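Local coordinates for UPF0045 protein MJ1052 (Methanocaldococcus jannaschii, PDB 2EPI), which is of unknown function but may bind thiamine or a related small molecule, at residues M4-A9 and E87-R92; A9-I14 and T47-D52; E31-Y36 and K61-T66. All coordinates share one frame; numbering follows the deposited sequence.

Contact 1 of 3, residues M4-A9 and E87-R92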
# COMPACT_ATOMS: atom_id res chain seq x y z
N MET A 4 8.98 -5.15 24.77
CA MET A 4 8.22 -5.78 23.70
C MET A 4 6.87 -5.14 23.45
O MET A 4 5.95 -5.24 24.25
CB MET A 4 8.02 -7.27 23.99
CG MET A 4 7.07 -7.96 23.02
SD MET A 4 7.51 -7.71 21.27
CE MET A 4 8.67 -9.06 21.03
N ARG A 5 6.78 -4.46 22.31
CA ARG A 5 5.55 -3.82 21.87
C ARG A 5 5.27 -4.57 20.58
O ARG A 5 5.63 -4.12 19.49
CB ARG A 5 5.77 -2.34 21.59
CG ARG A 5 4.54 -1.64 21.05
CD ARG A 5 4.78 -0.16 20.81
NE ARG A 5 3.66 0.44 20.10
CZ ARG A 5 3.58 1.72 19.77
NH1 ARG A 5 4.56 2.56 20.09
NH2 ARG A 5 2.52 2.16 19.11
N LYS A 6 4.64 -5.74 20.70
CA LYS A 6 4.37 -6.59 19.56
C LYS A 6 3.31 -6.10 18.57
O LYS A 6 2.25 -5.60 18.95
CB LYS A 6 4.02 -8.00 20.04
CG LYS A 6 3.87 -9.02 18.92
CD LYS A 6 3.65 -10.42 19.45
CE LYS A 6 4.87 -10.94 20.20
NZ LYS A 6 4.69 -12.34 20.67
N VAL A 7 3.63 -6.26 17.29
CA VAL A 7 2.73 -5.89 16.20
C VAL A 7 2.95 -6.86 15.05
O VAL A 7 3.91 -7.63 15.05
CB VAL A 7 3.03 -4.46 15.66
CG1 VAL A 7 2.97 -3.44 16.79
CG2 VAL A 7 4.41 -4.43 14.99
N VAL A 8 2.04 -6.85 14.09
CA VAL A 8 2.17 -7.69 12.90
C VAL A 8 2.37 -6.68 11.78
O VAL A 8 1.76 -5.62 11.78
CB VAL A 8 0.90 -8.51 12.62
CG1 VAL A 8 1.11 -9.37 11.37
CG2 VAL A 8 0.57 -9.39 13.80
N ALA A 9 3.23 -7.00 10.82
CA ALA A 9 3.48 -6.06 9.74
C ALA A 9 3.76 -6.77 8.43
O ALA A 9 3.98 -7.97 8.40
CB ALA A 9 4.65 -5.17 10.10
N GLU A 87 -4.02 -9.98 21.47
CA GLU A 87 -2.64 -10.32 21.16
C GLU A 87 -2.33 -10.00 19.70
O GLU A 87 -3.14 -10.25 18.82
CB GLU A 87 -2.41 -11.80 21.45
CG GLU A 87 -0.97 -12.25 21.38
CD GLU A 87 -0.78 -13.63 21.98
OE1 GLU A 87 -1.41 -14.59 21.47
OE2 GLU A 87 0.00 -13.76 22.95
N ASN A 88 -1.14 -9.45 19.46
CA ASN A 88 -0.72 -9.08 18.11
C ASN A 88 0.19 -10.15 17.50
O ASN A 88 1.39 -9.95 17.38
CB ASN A 88 0.04 -7.74 18.14
CG ASN A 88 -0.86 -6.58 18.52
OD1 ASN A 88 -1.70 -6.15 17.73
ND2 ASN A 88 -0.70 -6.07 19.74
N THR A 89 -0.39 -11.28 17.12
CA THR A 89 0.41 -12.35 16.53
C THR A 89 -0.16 -12.83 15.21
O THR A 89 -1.35 -12.67 14.93
CB THR A 89 0.51 -13.57 17.46
OG1 THR A 89 -0.80 -14.13 17.64
CG2 THR A 89 1.07 -13.17 18.81
N ILE A 90 0.70 -13.43 14.39
CA ILE A 90 0.30 -13.97 13.10
C ILE A 90 -0.66 -15.12 13.36
O ILE A 90 -1.65 -15.30 12.65
CB ILE A 90 1.54 -14.49 12.34
CG1 ILE A 90 2.45 -13.31 11.97
CG2 ILE A 90 1.11 -15.26 11.09
CD1 ILE A 90 3.74 -13.72 11.29
N GLU A 91 -0.36 -15.89 14.40
CA GLU A 91 -1.19 -17.04 14.78
C GLU A 91 -2.64 -16.64 15.03
O GLU A 91 -3.56 -17.20 14.43
CB GLU A 91 -0.62 -17.69 16.05
CG GLU A 91 -1.35 -18.95 16.48
CD GLU A 91 -0.97 -19.41 17.87
OE1 GLU A 91 0.25 -19.49 18.15
OE2 GLU A 91 -1.88 -19.69 18.68
N ARG A 92 -2.84 -15.68 15.93
CA ARG A 92 -4.19 -15.25 16.25
C ARG A 92 -4.91 -14.70 15.02
O ARG A 92 -6.10 -14.96 14.83
CB ARG A 92 -4.18 -14.19 17.35
CG ARG A 92 -5.57 -13.87 17.89
CD ARG A 92 -5.56 -12.62 18.75
NE ARG A 92 -5.19 -11.44 17.97
CZ ARG A 92 -5.91 -10.95 16.97
NH1 ARG A 92 -7.05 -11.53 16.62
NH2 ARG A 92 -5.49 -9.88 16.31

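Contact 2 of 3, residues A9-I14 and T47-D52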
# COMPACT_ATOMS: atom_id res chain seq x y z
N ALA A 9 3.23 -7.00 10.82
CA ALA A 9 3.48 -6.06 9.74
C ALA A 9 3.76 -6.77 8.43
O ALA A 9 3.98 -7.97 8.40
CB ALA A 9 4.65 -5.17 10.10
N GLU A 10 3.74 -6.01 7.34
CA GLU A 10 4.06 -6.58 6.04
C GLU A 10 4.99 -5.61 5.33
O GLU A 10 4.76 -4.40 5.33
CB GLU A 10 2.81 -6.82 5.20
CG GLU A 10 3.14 -7.49 3.86
CD GLU A 10 1.91 -7.96 3.11
OE1 GLU A 10 0.95 -7.17 3.00
OE2 GLU A 10 1.91 -9.12 2.62
N VAL A 11 6.04 -6.16 4.74
CA VAL A 11 7.02 -5.34 4.04
C VAL A 11 7.20 -5.82 2.61
O VAL A 11 7.21 -7.02 2.34
CB VAL A 11 8.39 -5.41 4.73
CG1 VAL A 11 9.44 -4.68 3.89
CG2 VAL A 11 8.30 -4.80 6.14
N SER A 12 7.34 -4.87 1.69
CA SER A 12 7.60 -5.21 0.30
C SER A 12 8.61 -4.18 -0.17
O SER A 12 8.50 -2.99 0.15
CB SER A 12 6.33 -5.16 -0.55
OG SER A 12 5.85 -3.84 -0.70
N ILE A 13 9.60 -4.64 -0.92
CA ILE A 13 10.63 -3.75 -1.43
C ILE A 13 10.68 -3.91 -2.94
O ILE A 13 10.84 -5.03 -3.45
CB ILE A 13 11.99 -4.09 -0.81
CG1 ILE A 13 11.90 -3.95 0.71
CG2 ILE A 13 13.07 -3.19 -1.38
CD1 ILE A 13 13.05 -4.56 1.46
N ILE A 14 10.53 -2.80 -3.64
CA ILE A 14 10.57 -2.82 -5.09
C ILE A 14 11.80 -2.09 -5.59
O ILE A 14 11.92 -0.88 -5.45
CB ILE A 14 9.34 -2.13 -5.70
CG1 ILE A 14 8.06 -2.81 -5.23
CG2 ILE A 14 9.44 -2.16 -7.22
CD1 ILE A 14 6.81 -2.08 -5.67
N THR A 47 6.56 -9.71 2.68
CA THR A 47 6.93 -10.52 3.83
C THR A 47 6.19 -10.03 5.06
O THR A 47 6.18 -8.83 5.35
CB THR A 47 8.43 -10.43 4.11
OG1 THR A 47 9.15 -10.95 2.98
CG2 THR A 47 8.79 -11.23 5.36
N VAL A 48 5.57 -10.95 5.79
CA VAL A 48 4.85 -10.61 7.01
C VAL A 48 5.81 -10.81 8.17
O VAL A 48 6.55 -11.79 8.22
CB VAL A 48 3.59 -11.51 7.19
CG1 VAL A 48 3.00 -11.31 8.59
CG2 VAL A 48 2.56 -11.16 6.14
N LEU A 49 5.81 -9.86 9.11
CA LEU A 49 6.70 -9.94 10.25
C LEU A 49 5.90 -9.78 11.53
O LEU A 49 4.86 -9.11 11.55
CB LEU A 49 7.76 -8.82 10.18
CG LEU A 49 8.58 -8.70 8.89
CD1 LEU A 49 9.32 -7.37 8.87
CD2 LEU A 49 9.54 -9.87 8.79
N GLU A 50 6.38 -10.41 12.60
CA GLU A 50 5.75 -10.34 13.91
C GLU A 50 6.86 -10.08 14.92
O GLU A 50 7.87 -10.80 14.94
CB GLU A 50 5.04 -11.64 14.26
CG GLU A 50 4.44 -11.63 15.67
CD GLU A 50 4.04 -13.01 16.16
OE1 GLU A 50 3.25 -13.69 15.47
OE2 GLU A 50 4.50 -13.42 17.25
N GLY A 51 6.68 -9.07 15.76
CA GLY A 51 7.69 -8.76 16.76
C GLY A 51 7.57 -7.33 17.26
O GLY A 51 6.58 -6.66 17.00
N ASP A 52 8.60 -6.88 17.97
CA ASP A 52 8.63 -5.53 18.52
C ASP A 52 8.61 -4.46 17.42
O ASP A 52 9.31 -4.58 16.41
CB ASP A 52 9.88 -5.35 19.38
CG ASP A 52 9.99 -3.94 19.94
OD1 ASP A 52 9.20 -3.60 20.85
OD2 ASP A 52 10.86 -3.18 19.47

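Contact 3 of 3, residues E31-Y36 and K61-T66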
# COMPACT_ATOMS: atom_id res chain seq x y z
N GLU A 31 16.89 -12.01 4.08
CA GLU A 31 17.99 -12.42 4.93
C GLU A 31 18.24 -11.41 6.05
O GLU A 31 18.66 -11.77 7.15
CB GLU A 31 19.27 -12.62 4.10
CG GLU A 31 19.21 -13.83 3.20
CD GLU A 31 18.91 -15.11 3.96
OE1 GLU A 31 19.72 -15.48 4.84
OE2 GLU A 31 17.85 -15.73 3.69
N VAL A 32 17.98 -10.14 5.76
CA VAL A 32 18.17 -9.11 6.77
C VAL A 32 17.17 -9.32 7.91
O VAL A 32 17.53 -9.22 9.08
CB VAL A 32 17.98 -7.70 6.17
CG1 VAL A 32 17.84 -6.67 7.28
CG2 VAL A 32 19.17 -7.35 5.29
N PHE A 33 15.92 -9.62 7.56
CA PHE A 33 14.89 -9.83 8.57
C PHE A 33 15.26 -10.94 9.55
O PHE A 33 14.89 -10.89 10.73
CB PHE A 33 13.55 -10.19 7.92
CG PHE A 33 13.01 -9.14 6.99
CD1 PHE A 33 13.05 -7.80 7.34
CD2 PHE A 33 12.44 -9.51 5.77
CE1 PHE A 33 12.53 -6.83 6.48
CE2 PHE A 33 11.92 -8.55 4.91
CZ PHE A 33 11.96 -7.20 5.27
N LYS A 34 15.98 -11.94 9.07
CA LYS A 34 16.39 -13.05 9.91
C LYS A 34 17.45 -12.68 10.94
O LYS A 34 17.82 -13.51 11.77
CB LYS A 34 16.87 -14.22 9.04
CG LYS A 34 15.76 -14.82 8.19
CD LYS A 34 16.26 -16.02 7.40
CE LYS A 34 15.11 -16.76 6.73
NZ LYS A 34 14.33 -15.88 5.82
N LYS A 35 17.94 -11.44 10.89
CA LYS A 35 18.95 -10.98 11.84
C LYS A 35 18.28 -10.32 13.04
O LYS A 35 18.95 -9.93 14.00
CB LYS A 35 19.90 -9.99 11.19
CG LYS A 35 20.76 -10.58 10.08
CD LYS A 35 21.96 -9.68 9.79
CE LYS A 35 21.52 -8.29 9.36
NZ LYS A 35 22.69 -7.39 9.15
N TYR A 36 16.96 -10.17 12.98
CA TYR A 36 16.22 -9.55 14.07
C TYR A 36 15.35 -10.60 14.75
O TYR A 36 15.08 -11.65 14.18
CB TYR A 36 15.34 -8.42 13.54
CG TYR A 36 16.13 -7.25 13.00
CD1 TYR A 36 16.75 -7.33 11.75
CD2 TYR A 36 16.29 -6.08 13.74
CE1 TYR A 36 17.52 -6.27 11.26
CE2 TYR A 36 17.05 -5.02 13.26
CZ TYR A 36 17.66 -5.12 12.03
OH TYR A 36 18.42 -4.07 11.56
N LYS A 61 14.24 -0.52 7.74
CA LYS A 61 15.25 0.40 7.23
C LYS A 61 16.45 -0.34 6.65
O LYS A 61 16.94 0.01 5.57
CB LYS A 61 15.72 1.35 8.32
CG LYS A 61 16.69 2.40 7.82
CD LYS A 61 17.27 3.22 8.96
CE LYS A 61 18.28 4.23 8.43
NZ LYS A 61 18.95 4.96 9.54
N GLU A 62 16.92 -1.36 7.34
CA GLU A 62 18.08 -2.09 6.85
C GLU A 62 17.78 -2.83 5.55
O GLU A 62 18.61 -2.85 4.64
CB GLU A 62 18.62 -3.06 7.91
CG GLU A 62 19.78 -3.92 7.40
CD GLU A 62 20.50 -4.68 8.50
OE1 GLU A 62 19.93 -4.88 9.59
OE2 GLU A 62 21.65 -5.10 8.26
N ALA A 63 16.60 -3.44 5.47
CA ALA A 63 16.21 -4.18 4.27
C ALA A 63 16.16 -3.24 3.07
O ALA A 63 16.69 -3.53 2.01
CB ALA A 63 14.86 -4.84 4.48
N HIS A 64 15.49 -2.10 3.26
CA HIS A 64 15.38 -1.10 2.21
C HIS A 64 16.79 -0.65 1.78
O HIS A 64 17.10 -0.63 0.59
CB HIS A 64 14.60 0.10 2.74
CG HIS A 64 14.69 1.33 1.88
ND1 HIS A 64 13.96 1.48 0.72
CD2 HIS A 64 15.42 2.46 2.02
CE1 HIS A 64 14.23 2.65 0.18
NE2 HIS A 64 15.12 3.27 0.95
N SER A 65 17.62 -0.32 2.75
CA SER A 65 18.98 0.15 2.49
C SER A 65 19.87 -0.88 1.81
O SER A 65 20.70 -0.53 0.98
CB SER A 65 19.63 0.61 3.79
OG SER A 65 18.82 1.58 4.44
N THR A 66 19.70 -2.14 2.18
CA THR A 66 20.51 -3.21 1.60
C THR A 66 20.25 -3.33 0.10
O THR A 66 21.18 -3.55 -0.68
CB THR A 66 20.21 -4.55 2.28
OG1 THR A 66 20.35 -4.41 3.70
CG2 THR A 66 21.18 -5.60 1.81
O HOH W 1 21.41 -5.64 11.67

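Contact 1 of 3, residues M4-A9 and E87-R92
The carboxamide of Asn88 meets the backbone carbonyl of Lys6 away from its own plane: Lys6 O stands obliquely above the group, 3.3 Å from Asn88 CG. Although Asn88 ND2 is 3.1 Å from Lys6 O, the N-H does not point at it, and this is close polar packing, not a hydrogen bond. Asn88 OD1 accepts from Arg83 N, and ND2 also finds its hydrogen-bonding partner outside the two segments. A second flat group, the guanidinium of Arg92, uses its edge: Arg92 NE donates almost straight (170°) to Glu87 O, a short 2.5 Å, in both the guanidinium and the carbonyl planes, and ties the first turn of the helix back to the loop before it.

Lys6 reaches over the loop with CG anti to its backbone N (chi1 -173°), which lays CG and CD along Asn88 O, Lys6 CG being 3.1 Å from that oxygen. The Lys6 chain then bends at chi3 and crosses the Thr89 side chain, where Lys6 CD and Thr89 CG2 are 3.8 Å apart. Val8 CG2 approaches Asn88 O as well, at 3.7 Å; this buried carbonyl has no hydrogen-bonding partner in the model. A serine in place of Lys6 would probably leave the Thr89 methyl and one side of Asn88 O without aliphatic cover, and lose the weak, long ion pair of Lys6 NZ with Glu50. Further along, Val8 CG1 touches Ile90 CG1 at 4.2 Å, and Met45 and Ala44 of the third subunit pack against these two residues.

Thr89 is the N-cap of helix 90-96, its OG1 accepting from Arg92 N at 3.1 Å and 165°. The contact thus docks a capped C-terminal helix on the start of strand 6-16, on the sheet face opposite helix 53-68, as an addition to a ferredoxin-like βαββαβ fold.

Contact 2 of 3, residues A9-I14 and T47-D52
Ala9 and Leu49 form a hydrogen-bonded antiparallel pair. Ala9 N donates to Leu49 O at 2.8 Å, and Leu49 N returns the bond to Ala9 O at 2.7 Å. Ala9 O has a further neighbour in Val48 CA, a CA-H...O contact of 3.1 Å.

Glu10 faces Val48 in the non-hydrogen-bonded position. With CG anti to the backbone N (chi1 -177°) and the chain extended beyond it, the Glu10 side chain slants past Val48, so that Glu10 OE2 and Val48 CG2 are 4.1 Å apart. That oxygen accepts from Asn43 ND2 and also lies close to Glu10 OE2 of the third subunit; such proximity would probably raise the pKa of at least one of the two carboxylates.

The pairing joins strands 6-16 and 46-50, two neighbours in the four-stranded antiparallel sheet of order 2-3-1-4, as in the ferredoxin-like fold.

Val11 pairs with Thr47, again hydrogen-bonded: Val11 N to Thr47 O is 2.7 Å, and Thr47 N to Val11 O is 2.8 Å. On the face shared with Ala9, Val11 CG2 crosses over to Leu49 CD1 at 3.9 Å, beneath helices that reach Val11 through Phe33 and Phe60. Beyond Val11 the strand leaves this partner, and Ser12 and Ile14 continue their backbone bonding to Ser77 and Val75 of strand 73-83.

Contact 3 of 3, residues E31-Y36 and K61-T66
Glu62 and Tyr36 meet with their planes nearly perpendicular, 83° between ring and carboxylate. The oxygen Glu62 OE1 lies near the ring plane, at the phenol edge, and Tyr36 OH donates to Glu62 OE1 at 2.6 Å, arriving almost along the C-O bond direction. The second oxygen belongs to Lys35, whose side chain crosses that of Glu62 at about a right angle: Lys35 NZ forms a salt bridge with Glu62 OE2 at 2.7 Å, on the syn side and 27° out of the carboxylate plane. Water 1 adds a third grip, donating to Glu62 OE1 at 2.7 Å and weakly accepting from Lys35 NZ. With one protein donor on each oxygen, the carboxylate is fixed in rotation, and the nearby ammonium probably favours its ionised form.

What carries the group outward is the extended Glu62 chain, CG anti to the backbone N (chi1 176°). Its methylene lies against Val32, where Val32 CG1 and Glu62 CG are only 3.4 Å apart, a tight fit. The other Val32 branch, CG2, sits 3.5 Å from Thr66 OG1, the two side chains sliding past one another in opposite senses. Thr66 OG1 itself turns back to Glu62 O at 2.5 Å, and that carbonyl receives Thr66 N from the opposite face of its plane. Deeper in, Phe33 presents its ring obliquely to Ala63, with Phe33 CE1 3.7 Å from Ala63 CB, and the same ring reaches Val11, Thr47 and Leu49 of the sheet.

Polar links at the outer side and apolar packing beneath them join the end of helix 23-33, and the type I turn from Phe33 to Tyr36, to helix 53-68: the two helices that lie together on one face of the sheet in a ferredoxin-like fold.

Contacts 1 and 2 share Ala9 and use the same strand, 6-16; their centres are 12 Å apart, and they meet where Glu50 OE1 accepts from Ile90 N at 2.8 Å and Asp52 OD1 from Arg5 N at 3.0 Å. Contact 3 lies over contact 2, centre to centre about 10 Å, with Ile13 CD1 against Ala63 CB at 3.5 Å. Contacts 1 and 3 do not touch, their nearest atoms being about 9 Å apart. The sheet lies between the C-terminal helix of contact 1, on the Val8 face, and the helix pair of contact 3, on the Val11 face. Contacts 1 and 2 both reach the third subunit; none of the three identifies a ligand site.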